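Local structure of probable ss-1,3-N-acetylglucosaminyltransferase (Staphylococcus aureus subsp. aureus N315, 6H21) at residues M26-N31 and I56-S61; H36-S41 and F107-D112; N89-R94 and I188-F193. The protein is probably a glycosyltransferase of family 2 with a GT-A fold, holding uridine-diphosphate-N-acetylglucosamine and manganese in its pocket. One frame throughout, in Å; residues are numbered along the deposited sequence.

Contact 1 of 3, residues M26-N31 and I56-S61; sequences MPTFNN and IIDDHS. With UD1 (uridine-diphosphate-N-acetylglucosamine), chain X.
Met26 lies alongside Ile56, the two side chains pointing the same way: a bend at chi3 (67°) carries Met26 CE to 3.8 Å from Ile56 CG1. Met26 O accepts from Ile57 N, one rung of the parallel ladder. Pro27 turns to the other face of the sheet and offers its carbonyl O to the ligand ribose, 2.6 Å from O3B. Strands 22-28 and 52-58 belong to a beta-alpha-beta unit of the GT-A nucleotide-binding fold, and Pro27, Thr28, Phe29 and Asp59 at their ends line the ligand pocket. Thr28 N donates to Ile57 O, and Thr28 O receives Asp59 N almost straight (174°, 2.8 Å). Thr28 OG1 reaches the anti lone pair of Asp58 OD1 at 2.7 Å, while Ser61 OG takes the syn lone pair of that oxygen. Phe29 presents one ring face to ligand O4, with His60 O at the ring edge; beside it, Asp59 OD2 receives ligand N3 (2.8 Å) and also bonds Ser87. Asn30 N donates to Ser61 OG at 2.9 Å.

Contact 2 of 3, residues H36-S41 and F107-D112; sequences HRTISS and FFLDSD. With MN (manganese (II) ion), chain Z; MN (manganese (II) ion), chain Y; UD1 (uridine-diphosphate-N-acetylglucosamine), chain X.
Segment 36-41 of helix 35-43 stands beside the turn that follows strand 105-108, nearest where Thr38 and Ser111 bring their CA atoms to 6.4 Å. Thr38 carries the contact with both branches. Its chi1 (-67°) sets OG1 beside the backbone N and leaves methyl CG2 anti to it; CG2 slides past Leu109 and meets CD2 at 3.8 Å, while OG1 lies 3.1 Å from Ser111 O and has Asp113 O as its stronger partner. The preceding residue, Arg37, works through water: NH2 donates in the guanidinium plane to a water that in turn donates to Asp112 O, while NH1 forms a salt bridge with Glu142. Asp110, Ser111 and Asp112 all direct CB away from the helix, to the ligand and metals. Asp110 OD2 accepts from O4' of the uridine-diphosphate-N-acetylglucosamine at 2.7 Å. Ser111 holds the ribose twice, N donating to O3B and OG hydrogen-bonded to O2'. Asp112 grips one manganese with both oxygens (OD1 2.3 Å, OD2 2.2 Å), and OD2 bridges to the second manganese at 2.4 Å. Ligand O2A and O2B and two waters bring the first ion's ligating oxygens to six; one of these waters also donates to Asp110 OD2. Asp110 and Asp112, following a strand, fit the DxD motif of metal-dependent GT-A glycosyltransferases.

Contact 3 of 3, residues N89-R94 and I188-F193; sequences NASVPR and IKFKTF. With UD1 (uridine-diphosphate-N-acetylglucosamine), chain X.
Arg94 and Phe190 cross obliquely where the first turn of helix 91-100 meets the loop ahead of helix 198-207. From Arg94 CB, which rests 3.7 Å from Phe190 CE2, the side chain runs extended to NE (chi2 175°, chi3 -178°). CD then passes over one face of the Phe190 ring, 4.0 Å from its centroid, a CH-pi contact offset toward the rim. The guanidinium that follows is turned 44° from the ring plane; Ala90 CB sits over the centre of one of its faces, 3.3 Å above the plane. NH1 comes within 3.7 Å of Phe190 CE1 and forms a salt bridge with Asp199. NH2 donates to O4' of the uridine-diphosphate-N-acetylglucosamine, 2.9 Å away at the guanidinium edge, and is salt-bridged to Asp110. Nearer the start of the helix, Ser91 CB packs on Phe190 CB at 3.6 Å and Ser91 OG lies 3.1 Å from Lys191 O, while Ser91 N makes a capping bond to Asn89 OD1 in the carbonyl plane. Val92 CG2 touches Thr192 CG2. Phe190 itself stacks on Phe202 and meets Phe108 edge-to-face. The aliphatic stem thus rests on the face of an aromatic ring and the charged end is held by two carboxylates, an arrangement that probably limits how the guanidinium can turn and keeps NH2 aimed at the ligand sugar.

All three contacts meet at uridine-diphosphate-N-acetylglucosamine. Contacts 1 and 2 are buried and share one sheet: strand 22-28 lies between strands 52-58 and 105-108, and Met26 SD packs on Thr38 CG2 where they meet. Contact 3, only partly buried, instead joins helix 91-100 to a loop; Pro93 packs on Pro27 of contact 1, and Arg94 CG on Phe108 of contact 2. The chemistry changes accordingly: contact 1 is backbone ladder and hydroxyl-carboxylate bonding, with Pro27 O and Asp59 meeting ribose and base, contact 2 has sparse direct packing but coordinates manganese at the diphosphate, and contact 3 combines apolar packing with an arginine at the sugar.

Contact 1 of 3, residues M26-N31 and I56-S61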
loop_
_atom_site.group_PDB
_atom_site.type_symbol
_atom_site.label_atom_id
_atom_site.label_comp_id
_atom_site.label_asym_id
_atom_site.label_seq_id
_atom_site.Cartn_x
_atom_site.Cartn_y
_atom_site.Cartn_z
ATOM N N MET C 26 1.210 -46.540 16.118
ATOM C CA MET C 26 0.192 -46.299 15.106
ATOM C C MET C 26 -1.169 -46.107 15.768
ATOM O O MET C 26 -1.789 -47.074 16.203
ATOM C CB MET C 26 0.110 -47.469 14.121
ATOM C CG MET C 26 -0.877 -47.233 13.000
ATOM S SD MET C 26 -0.907 -48.589 11.801
ATOM C CE MET C 26 -1.585 -49.911 12.796
ATOM N N PRO C 27 -1.694 -44.862 15.828
ATOM C CA PRO C 27 -3.080 -44.633 16.229
ATOM C C PRO C 27 -4.022 -45.033 15.086
ATOM O O PRO C 27 -3.675 -44.848 13.923
ATOM C CB PRO C 27 -3.122 -43.124 16.496
ATOM C CG PRO C 27 -2.092 -42.559 15.557
ATOM C CD PRO C 27 -1.002 -43.609 15.485
ATOM N N THR C 28 -5.179 -45.603 15.436
ATOM C CA THR C 28 -6.204 -46.005 14.475
ATOM C C THR C 28 -7.546 -45.389 14.889
ATOM O O THR C 28 -7.773 -45.103 16.065
ATOM C CB THR C 28 -6.306 -47.534 14.364
ATOM O OG1 THR C 28 -6.691 -48.087 15.623
ATOM C CG2 THR C 28 -5.010 -48.179 13.920
ATOM N N PHE C 29 -8.418 -45.177 13.898
ATOM C CA PHE C 29 -9.785 -44.738 14.122
ATOM C C PHE C 29 -10.618 -44.996 12.860
ATOM O O PHE C 29 -10.416 -44.344 11.834
ATOM C CB PHE C 29 -9.827 -43.261 14.514
ATOM C CG PHE C 29 -11.225 -42.745 14.731
ATOM C CD1 PHE C 29 -11.974 -43.184 15.815
ATOM C CD2 PHE C 29 -11.801 -41.851 13.841
ATOM C CE1 PHE C 29 -13.266 -42.723 16.015
ATOM C CE2 PHE C 29 -13.092 -41.387 14.047
ATOM C CZ PHE C 29 -13.820 -41.825 15.131
ATOM N N ASN C 30 -11.512 -45.990 12.941
ATOM C CA ASN C 30 -12.485 -46.324 11.884
ATOM C C ASN C 30 -11.795 -46.612 10.547
ATOM O O ASN C 30 -12.277 -46.185 9.495
ATOM C CB ASN C 30 -13.514 -45.210 11.694
ATOM C CG ASN C 30 -14.485 -45.112 12.846
ATOM O OD1 ASN C 30 -14.421 -45.902 13.787
ATOM N ND2 ASN C 30 -15.389 -44.151 12.770
ATOM N N ASN C 31 -10.685 -47.353 10.583
ATOM C CA ASN C 31 -9.953 -47.691 9.363
ATOM C C ASN C 31 -10.623 -48.882 8.666
ATOM O O ASN C 31 -10.660 -48.947 7.438
ATOM C CB ASN C 31 -8.479 -47.967 9.661
ATOM C CG ASN C 31 -7.820 -46.802 10.363
ATOM O OD1 ASN C 31 -7.806 -46.740 11.589
ATOM N ND2 ASN C 31 -7.325 -45.847 9.598
ATOM N N ILE C 56 -0.325 -50.609 18.422
ATOM C CA ILE C 56 -1.543 -50.025 17.856
ATOM C C ILE C 56 -2.397 -49.458 19.000
ATOM O O ILE C 56 -2.777 -50.171 19.933
ATOM C CB ILE C 56 -2.335 -51.049 17.021
ATOM C CG1 ILE C 56 -1.433 -51.805 16.040
ATOM C CG2 ILE C 56 -3.497 -50.360 16.319
ATOM C CD1 ILE C 56 -2.125 -52.924 15.288
ATOM N N ILE C 57 -2.718 -48.165 18.904
ATOM C CA ILE C 57 -3.607 -47.534 19.853
ATOM C C ILE C 57 -4.884 -47.122 19.126
ATOM O O ILE C 57 -4.855 -46.197 18.352
ATOM C CB ILE C 57 -2.949 -46.315 20.513
ATOM C CG1 ILE C 57 -1.519 -46.611 20.963
ATOM C CG2 ILE C 57 -3.837 -45.816 21.648
ATOM C CD1 ILE C 57 -1.439 -47.585 22.106
ATOM N N ASP C 58 -5.999 -47.796 19.412
ATOM C CA ASP C 58 -7.251 -47.486 18.733
ATOM C C ASP C 58 -8.035 -46.418 19.509
ATOM O O ASP C 58 -8.364 -46.596 20.686
ATOM C CB ASP C 58 -8.112 -48.722 18.518
ATOM C CG ASP C 58 -9.371 -48.378 17.751
ATOM O OD1 ASP C 58 -9.261 -48.098 16.537
ATOM O OD2 ASP C 58 -10.428 -48.315 18.393
ATOM N N ASP C 59 -8.361 -45.321 18.817
ATOM C CA ASP C 59 -8.976 -44.139 19.451
ATOM C C ASP C 59 -10.500 -44.334 19.513
ATOM O O ASP C 59 -11.264 -43.503 19.027
ATOM C CB ASP C 59 -8.561 -42.851 18.736
ATOM C CG ASP C 59 -8.710 -41.578 19.561
ATOM O OD1 ASP C 59 -8.994 -41.679 20.778
ATOM O OD2 ASP C 59 -8.528 -40.494 18.985
ATOM N N HIS C 60 -10.907 -45.432 20.158
ATOM C CA HIS C 60 -12.299 -45.862 20.338
ATOM C C HIS C 60 -13.078 -45.766 19.015
ATOM O O HIS C 60 -14.024 -44.982 18.893
ATOM C CB HIS C 60 -12.971 -45.088 21.488
ATOM C CG HIS C 60 -14.091 -45.862 22.109
ATOM N ND1 HIS C 60 -15.413 -45.528 21.931
ATOM C CD2 HIS C 60 -14.087 -46.973 22.874
ATOM C CE1 HIS C 60 -16.178 -46.387 22.577
ATOM N NE2 HIS C 60 -15.387 -47.300 23.151
ATOM N N SER C 61 -12.672 -46.583 18.035
ATOM C CA SER C 61 -13.394 -46.733 16.774
ATOM C C SER C 61 -14.858 -47.064 17.080
ATOM O O SER C 61 -15.143 -47.739 18.076
ATOM C CB SER C 61 -12.766 -47.805 15.913
ATOM O OG SER C 61 -11.477 -47.414 15.467
HETATM C "C1'" UD1 X . -2.394 -35.169 8.533
HETATM C "C2'" UD1 X . -0.947 -34.760 8.246
HETATM C "C3'" UD1 X . 0.012 -35.767 8.878
HETATM C "C4'" UD1 X . -0.300 -35.906 10.366
HETATM C "C5'" UD1 X . -1.789 -36.161 10.620
HETATM C "C6'" UD1 X . -2.128 -36.174 12.113
HETATM C "C7'" UD1 X . -0.555 -33.537 6.138
HETATM C "C8'" UD1 X . -0.301 -33.674 4.661
HETATM N "N2'" UD1 X . -0.715 -34.680 6.809
HETATM O "O1'" UD1 X . -2.599 -36.462 7.955
HETATM O "O3'" UD1 X . 1.370 -35.342 8.683
HETATM O "O4'" UD1 X . 0.461 -36.994 10.893
HETATM O "O5'" UD1 X . -2.617 -35.192 9.944
HETATM O "O6'" UD1 X . -1.672 -35.001 12.781
HETATM O "O7'" UD1 X . -0.601 -32.448 6.686
HETATM N N1 UD1 X . -6.688 -40.556 14.300
HETATM C C2 UD1 X . -6.918 -40.745 15.675
HETATM N N3 UD1 X . -8.040 -40.331 16.252
HETATM C C4 UD1 X . -8.988 -39.730 15.543
HETATM C C5 UD1 X . -8.804 -39.521 14.175
HETATM C C6 UD1 X . -7.624 -39.938 13.554
HETATM O O2 UD1 X . -6.072 -41.296 16.392
HETATM O O4 UD1 X . -10.029 -39.378 16.141
HETATM C C1B UD1 X . -5.414 -41.031 13.759
HETATM C C2B UD1 X . -5.533 -41.766 12.436
HETATM O "O2'" UD1 X . -5.967 -43.107 12.634
HETATM C C3B UD1 X . -4.114 -41.652 11.902
HETATM C C4B UD1 X . -3.621 -40.320 12.464
HETATM O O4B UD1 X . -4.524 -39.942 13.516
HETATM O O3B UD1 X . -3.298 -42.721 12.399
HETATM C C5B UD1 X . -3.611 -39.212 11.426
HETATM O O5B UD1 X . -4.837 -39.251 10.708
HETATM P PA UD1 X . -4.889 -39.175 9.111
HETATM O O1A UD1 X . -6.337 -39.272 8.754
HETATM O O2A UD1 X . -3.846 -40.071 8.449
HETATM O O3A UD1 X . -4.442 -37.667 8.916
HETATM P PB UD1 X . -4.016 -37.037 7.514
HETATM O O1B UD1 X . -4.959 -35.911 7.219
HETATM O O2B UD1 X . -3.785 -38.092 6.441
#

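Contact 2 of 3, residues H36-S41 and F107-D112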
loop_
_atom_site.group_PDB
_atom_site.type_symbol
_atom_site.label_atom_id
_atom_site.label_comp_id
_atom_site.label_asym_id
_atom_site.label_seq_id
_atom_site.Cartn_x
_atom_site.Cartn_y
_atom_site.Cartn_z
ATOM N N HIS C 36 -5.388 -53.523 7.032
ATOM C CA HIS C 36 -4.541 -54.713 6.774
ATOM C C HIS C 36 -3.261 -54.318 6.024
ATOM O O HIS C 36 -2.153 -54.790 6.360
ATOM C CB HIS C 36 -5.294 -55.785 5.971
ATOM C CG HIS C 36 -6.255 -56.584 6.782
ATOM N ND1 HIS C 36 -5.840 -57.435 7.784
ATOM C CD2 HIS C 36 -7.604 -56.668 6.742
ATOM C CE1 HIS C 36 -6.892 -58.013 8.328
ATOM N NE2 HIS C 36 -7.989 -57.557 7.708
ATOM N N ARG C 37 -3.417 -53.471 5.009
ATOM C CA ARG C 37 -2.324 -53.098 4.139
ATOM C C ARG C 37 -1.206 -52.394 4.916
ATOM O O ARG C 37 -0.040 -52.678 4.693
ATOM C CB ARG C 37 -2.817 -52.173 3.027
ATOM C CG ARG C 37 -1.772 -51.922 1.955
ATOM C CD ARG C 37 -2.335 -51.121 0.803
ATOM N NE ARG C 37 -2.692 -49.758 1.170
ATOM C CZ ARG C 37 -2.813 -48.765 0.295
ATOM N NH1 ARG C 37 -2.550 -48.975 -0.985
ATOM N NH2 ARG C 37 -3.188 -47.566 0.701
ATOM N N THR C 38 -1.579 -51.457 5.794
ATOM C CA THR C 38 -0.619 -50.672 6.579
ATOM C C THR C 38 0.083 -51.595 7.581
ATOM O O THR C 38 1.297 -51.530 7.736
ATOM C CB THR C 38 -1.295 -49.488 7.288
ATOM O OG1 THR C 38 -1.741 -48.551 6.302
ATOM C CG2 THR C 38 -0.381 -48.798 8.272
ATOM N N ILE C 39 -0.690 -52.455 8.254
ATOM C CA ILE C 39 -0.119 -53.352 9.245
ATOM C C ILE C 39 0.879 -54.288 8.552
ATOM O O ILE C 39 1.969 -54.521 9.074
ATOM C CB ILE C 39 -1.206 -54.115 10.024
ATOM C CG1 ILE C 39 -1.991 -53.167 10.928
ATOM C CG2 ILE C 39 -0.598 -55.263 10.822
ATOM C CD1 ILE C 39 -3.193 -53.799 11.585
ATOM N N SER C 40 0.484 -54.834 7.393
ATOM C CA SER C 40 1.337 -55.744 6.622
ATOM C C SER C 40 2.669 -55.065 6.261
ATOM O O SER C 40 3.724 -55.712 6.267
ATOM C CB SER C 40 0.620 -56.239 5.395
ATOM O OG SER C 40 -0.561 -56.966 5.740
ATOM N N SER C 41 2.624 -53.762 5.949
ATOM C CA SER C 41 3.839 -53.019 5.606
ATOM C C SER C 41 4.780 -52.941 6.817
ATOM O O SER C 41 5.989 -52.886 6.633
ATOM C CB SER C 41 3.536 -51.648 5.018
ATOM O OG SER C 41 3.358 -50.653 6.018
ATOM N N PHE C 107 8.909 -44.627 16.198
ATOM C CA PHE C 107 8.575 -44.207 14.855
ATOM C C PHE C 107 7.052 -44.080 14.759
ATOM O O PHE C 107 6.319 -45.067 14.967
ATOM C CB PHE C 107 9.125 -45.183 13.813
ATOM C CG PHE C 107 9.077 -44.623 12.419
ATOM C CD1 PHE C 107 7.865 -44.329 11.817
ATOM C CD2 PHE C 107 10.237 -44.335 11.724
ATOM C CE1 PHE C 107 7.815 -43.782 10.541
ATOM C CE2 PHE C 107 10.184 -43.773 10.456
ATOM C CZ PHE C 107 8.977 -43.507 9.861
ATOM N N PHE C 108 6.576 -42.871 14.441
ATOM C CA PHE C 108 5.146 -42.635 14.298
ATOM C C PHE C 108 4.720 -42.965 12.863
ATOM O O PHE C 108 5.241 -42.428 11.885
ATOM C CB PHE C 108 4.774 -41.208 14.722
ATOM C CG PHE C 108 5.088 -40.905 16.165
ATOM C CD1 PHE C 108 4.266 -41.366 17.180
ATOM C CD2 PHE C 108 6.224 -40.194 16.511
ATOM C CE1 PHE C 108 4.566 -41.108 18.511
ATOM C CE2 PHE C 108 6.521 -39.934 17.843
ATOM C CZ PHE C 108 5.688 -40.382 18.839
ATOM N N LEU C 109 3.741 -43.862 12.769
ATOM C CA LEU C 109 3.131 -44.280 11.526
ATOM C C LEU C 109 1.637 -43.973 11.606
ATOM O O LEU C 109 0.983 -44.390 12.533
ATOM C CB LEU C 109 3.382 -45.776 11.331
ATOM C CG LEU C 109 2.610 -46.443 10.197
ATOM C CD1 LEU C 109 3.013 -45.879 8.836
ATOM C CD2 LEU C 109 2.812 -47.944 10.241
ATOM N N ASP C 110 1.116 -43.250 10.613
ATOM C CA ASP C 110 -0.325 -43.045 10.509
ATOM C C ASP C 110 -0.943 -44.301 9.876
ATOM O O ASP C 110 -0.297 -44.981 9.053
ATOM C CB ASP C 110 -0.642 -41.732 9.784
ATOM C CG ASP C 110 -0.251 -40.492 10.574
ATOM O OD1 ASP C 110 0.030 -40.619 11.796
ATOM O OD2 ASP C 110 -0.242 -39.400 9.972
ATOM N N SER C 111 -2.188 -44.583 10.279
ATOM C CA SER C 111 -2.912 -45.818 10.003
ATOM C C SER C 111 -3.270 -45.973 8.517
ATOM O O SER C 111 -3.703 -47.042 8.106
ATOM C CB SER C 111 -4.160 -45.891 10.845
ATOM O OG SER C 111 -4.962 -44.746 10.628
ATOM N N ASP C 112 -3.102 -44.917 7.721
ATOM C CA ASP C 112 -3.431 -44.963 6.300
ATOM C C ASP C 112 -2.166 -45.013 5.418
ATOM O O ASP C 112 -2.283 -45.121 4.206
ATOM C CB ASP C 112 -4.332 -43.779 5.911
ATOM C CG ASP C 112 -3.747 -42.409 6.219
ATOM O OD1 ASP C 112 -2.699 -42.346 6.902
ATOM O OD2 ASP C 112 -4.335 -41.394 5.772
HETATM MN MN MN Z . -6.451 -40.635 4.929
HETATM MN MN MN Y . -2.791 -40.060 6.668
HETATM C "C1'" UD1 X . -2.394 -35.169 8.533
HETATM C "C2'" UD1 X . -0.947 -34.760 8.246
HETATM C "C3'" UD1 X . 0.012 -35.767 8.878
HETATM C "C4'" UD1 X . -0.300 -35.906 10.366
HETATM C "C5'" UD1 X . -1.789 -36.161 10.620
HETATM C "C6'" UD1 X . -2.128 -36.174 12.113
HETATM C "C7'" UD1 X . -0.555 -33.537 6.138
HETATM C "C8'" UD1 X . -0.301 -33.674 4.661
HETATM N "N2'" UD1 X . -0.715 -34.680 6.809
HETATM O "O1'" UD1 X . -2.599 -36.462 7.955
HETATM O "O3'" UD1 X . 1.370 -35.342 8.683
HETATM O "O4'" UD1 X . 0.461 -36.994 10.893
HETATM O "O5'" UD1 X . -2.617 -35.192 9.944
HETATM O "O6'" UD1 X . -1.672 -35.001 12.781
HETATM O "O7'" UD1 X . -0.601 -32.448 6.686
HETATM N N1 UD1 X . -6.688 -40.556 14.300
HETATM C C2 UD1 X . -6.918 -40.745 15.675
HETATM N N3 UD1 X . -8.040 -40.331 16.252
HETATM C C4 UD1 X . -8.988 -39.730 15.543
HETATM C C5 UD1 X . -8.804 -39.521 14.175
HETATM C C6 UD1 X . -7.624 -39.938 13.554
HETATM O O2 UD1 X . -6.072 -41.296 16.392
HETATM O O4 UD1 X . -10.029 -39.378 16.141
HETATM C C1B UD1 X . -5.414 -41.031 13.759
HETATM C C2B UD1 X . -5.533 -41.766 12.436
HETATM O "O2'" UD1 X . -5.967 -43.107 12.634
HETATM C C3B UD1 X . -4.114 -41.652 11.902
HETATM C C4B UD1 X . -3.621 -40.320 12.464
HETATM O O4B UD1 X . -4.524 -39.942 13.516
HETATM O O3B UD1 X . -3.298 -42.721 12.399
HETATM C C5B UD1 X . -3.611 -39.212 11.426
HETATM O O5B UD1 X . -4.837 -39.251 10.708
HETATM P PA UD1 X . -4.889 -39.175 9.111
HETATM O O1A UD1 X . -6.337 -39.272 8.754
HETATM O O2A UD1 X . -3.846 -40.071 8.449
HETATM O O3A UD1 X . -4.442 -37.667 8.916
HETATM P PB UD1 X . -4.016 -37.037 7.514
HETATM O O1B UD1 X . -4.959 -35.911 7.219
HETATM O O2B UD1 X . -3.785 -38.092 6.441
HETATM O O HOH W 1 -4.290 -46.496 3.226
HETATM O O HOH W 2 -0.751 -39.458 7.415
HETATM O O HOH W 3 -1.856 -40.047 4.713
#

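Contact 3 of 3, residues N89-R94 and I188-F193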
loop_
_atom_site.group_PDB
_atom_site.type_symbol
_atom_site.label_atom_id
_atom_site.label_comp_id
_atom_site.label_asym_id
_atom_site.label_seq_id
_atom_site.Cartn_x
_atom_site.Cartn_y
_atom_site.Cartn_z
ATOM N N ASN C 89 -8.276 -36.943 17.562
ATOM C CA ASN C 89 -7.042 -36.831 16.714
ATOM C C ASN C 89 -5.902 -37.695 17.299
ATOM O O ASN C 89 -6.105 -38.424 18.274
ATOM C CB ASN C 89 -6.619 -35.375 16.529
ATOM C CG ASN C 89 -6.250 -34.710 17.835
ATOM O OD1 ASN C 89 -5.337 -35.152 18.529
ATOM N ND2 ASN C 89 -6.958 -33.646 18.172
ATOM N N ALA C 90 -4.699 -37.601 16.709
ATOM C CA ALA C 90 -3.594 -38.541 16.988
ATOM C C ALA C 90 -2.893 -38.267 18.333
ATOM O O ALA C 90 -2.176 -39.147 18.830
ATOM C CB ALA C 90 -2.598 -38.523 15.858
ATOM N N SER C 91 -3.117 -37.099 18.948
ATOM C CA SER C 91 -2.298 -36.673 20.100
ATOM C C SER C 91 -2.366 -37.665 21.285
ATOM O O SER C 91 -1.335 -38.168 21.712
ATOM C CB SER C 91 -2.623 -35.252 20.497
ATOM O OG SER C 91 -2.195 -34.359 19.474
ATOM N N VAL C 92 -3.557 -37.950 21.828
ATOM C CA VAL C 92 -3.678 -38.828 23.016
ATOM C C VAL C 92 -3.234 -40.259 22.680
ATOM O O VAL C 92 -2.438 -40.855 23.419
ATOM C CB VAL C 92 -5.105 -38.788 23.604
ATOM C CG1 VAL C 92 -5.321 -39.864 24.645
ATOM C CG2 VAL C 92 -5.427 -37.418 24.192
ATOM N N PRO C 93 -3.740 -40.886 21.591
ATOM C CA PRO C 93 -3.265 -42.210 21.191
ATOM C C PRO C 93 -1.736 -42.282 21.028
ATOM O O PRO C 93 -1.131 -43.250 21.433
ATOM C CB PRO C 93 -3.946 -42.500 19.841
ATOM C CG PRO C 93 -5.091 -41.499 19.731
ATOM C CD PRO C 93 -4.791 -40.372 20.698
ATOM N N ARG C 94 -1.125 -41.258 20.431
ATOM C CA ARG C 94 0.325 -41.240 20.279
ATOM C C ARG C 94 1.000 -41.120 21.651
ATOM O O ARG C 94 2.013 -41.801 21.899
ATOM C CB ARG C 94 0.775 -40.127 19.325
ATOM C CG ARG C 94 0.568 -40.436 17.850
ATOM C CD ARG C 94 0.918 -39.226 17.009
ATOM N NE ARG C 94 0.716 -39.351 15.571
ATOM C CZ ARG C 94 0.674 -38.309 14.741
ATOM N NH1 ARG C 94 0.739 -37.088 15.245
ATOM N NH2 ARG C 94 0.566 -38.484 13.427
ATOM N N ILE C 188 8.429 -34.828 26.730
ATOM C CA ILE C 188 7.779 -34.327 25.518
ATOM C C ILE C 188 6.518 -35.151 25.220
ATOM O O ILE C 188 6.564 -36.361 25.009
ATOM C CB ILE C 188 8.728 -34.280 24.313
ATOM C CG1 ILE C 188 10.003 -33.490 24.621
ATOM C CG2 ILE C 188 7.987 -33.693 23.123
ATOM C CD1 ILE C 188 11.107 -33.674 23.606
ATOM N N LYS C 189 5.380 -34.454 25.190
ATOM C CA LYS C 189 4.106 -35.047 24.893
ATOM C C LYS C 189 3.447 -34.220 23.798
ATOM O O LYS C 189 3.754 -33.033 23.643
ATOM C CB LYS C 189 3.199 -35.074 26.127
ATOM C CG LYS C 189 3.797 -35.730 27.366
ATOM N N PHE C 190 2.530 -34.863 23.073
ATOM C CA PHE C 190 1.642 -34.188 22.146
ATOM C C PHE C 190 0.615 -33.382 22.937
ATOM O O PHE C 190 -0.030 -33.916 23.821
ATOM C CB PHE C 190 0.935 -35.203 21.244
ATOM C CG PHE C 190 1.833 -35.800 20.191
ATOM C CD1 PHE C 190 1.989 -35.178 18.961
ATOM C CD2 PHE C 190 2.536 -36.969 20.433
ATOM C CE1 PHE C 190 2.833 -35.716 18.005
ATOM C CE2 PHE C 190 3.369 -37.513 19.469
ATOM C CZ PHE C 190 3.520 -36.884 18.262
ATOM N N LYS C 191 0.454 -32.109 22.570
ATOM C CA LYS C 191 -0.529 -31.247 23.191
ATOM C C LYS C 191 -1.900 -31.560 22.584
ATOM O O LYS C 191 -2.000 -31.987 21.430
ATOM C CB LYS C 191 -0.144 -29.775 23.012
ATOM C CG LYS C 191 1.189 -29.375 23.638
ATOM C CD LYS C 191 1.369 -29.831 25.084
ATOM C CE LYS C 191 2.794 -29.702 25.589
ATOM N NZ LYS C 191 3.328 -28.333 25.388
ATOM N N THR C 192 -2.946 -31.313 23.380
ATOM C CA THR C 192 -4.284 -31.840 23.133
ATOM C C THR C 192 -5.342 -30.739 22.967
ATOM O O THR C 192 -6.526 -31.070 22.891
ATOM C CB THR C 192 -4.704 -32.734 24.302
ATOM O OG1 THR C 192 -4.515 -31.988 25.506
ATOM C CG2 THR C 192 -3.912 -34.021 24.355
ATOM N N PHE C 193 -4.932 -29.462 22.929
ATOM C CA PHE C 193 -5.881 -28.322 22.977
ATOM C C PHE C 193 -6.172 -27.754 21.573
ATOM O O PHE C 193 -7.068 -26.906 21.409
ATOM C CB PHE C 193 -5.364 -27.236 23.930
ATOM C CG PHE C 193 -3.999 -26.663 23.621
ATOM C CD1 PHE C 193 -3.821 -25.738 22.600
ATOM C CD2 PHE C 193 -2.893 -27.021 24.382
ATOM C CE1 PHE C 193 -2.566 -25.212 22.333
ATOM C CE2 PHE C 193 -1.641 -26.490 24.113
ATOM C CZ PHE C 193 -1.479 -25.594 23.087
HETATM C "C1'" UD1 X . -2.394 -35.169 8.533
HETATM C "C2'" UD1 X . -0.947 -34.760 8.246
HETATM C "C3'" UD1 X . 0.012 -35.767 8.878
HETATM C "C4'" UD1 X . -0.300 -35.906 10.366
HETATM C "C5'" UD1 X . -1.789 -36.161 10.620
HETATM C "C6'" UD1 X . -2.128 -36.174 12.113
HETATM C "C7'" UD1 X . -0.555 -33.537 6.138
HETATM C "C8'" UD1 X . -0.301 -33.674 4.661
HETATM N "N2'" UD1 X . -0.715 -34.680 6.809
HETATM O "O1'" UD1 X . -2.599 -36.462 7.955
HETATM O "O3'" UD1 X . 1.370 -35.342 8.683
HETATM O "O4'" UD1 X . 0.461 -36.994 10.893
HETATM O "O5'" UD1 X . -2.617 -35.192 9.944
HETATM O "O6'" UD1 X . -1.672 -35.001 12.781
HETATM O "O7'" UD1 X . -0.601 -32.448 6.686
HETATM N N1 UD1 X . -6.688 -40.556 14.300
HETATM C C2 UD1 X . -6.918 -40.745 15.675
HETATM N N3 UD1 X . -8.040 -40.331 16.252
HETATM C C4 UD1 X . -8.988 -39.730 15.543
HETATM C C5 UD1 X . -8.804 -39.521 14.175
HETATM C C6 UD1 X . -7.624 -39.938 13.554
HETATM O O2 UD1 X . -6.072 -41.296 16.392
HETATM O O4 UD1 X . -10.029 -39.378 16.141
HETATM C C1B UD1 X . -5.414 -41.031 13.759
HETATM C C2B UD1 X . -5.533 -41.766 12.436
HETATM O "O2'" UD1 X . -5.967 -43.107 12.634
HETATM C C3B UD1 X . -4.114 -41.652 11.902
HETATM C C4B UD1 X . -3.621 -40.320 12.464
HETATM O O4B UD1 X . -4.524 -39.942 13.516
HETATM O O3B UD1 X . -3.298 -42.721 12.399
HETATM C C5B UD1 X . -3.611 -39.212 11.426
HETATM O O5B UD1 X . -4.837 -39.251 10.708
HETATM P PA UD1 X . -4.889 -39.175 9.111
HETATM O O1A UD1 X . -6.337 -39.272 8.754
HETATM O O2A UD1 X . -3.846 -40.071 8.449
HETATM O O3A UD1 X . -4.442 -37.667 8.916
HETATM P PB UD1 X . -4.016 -37.037 7.514
HETATM O O1B UD1 X . -4.959 -35.911 7.219
HETATM O O2B UD1 X . -3.785 -38.092 6.441
#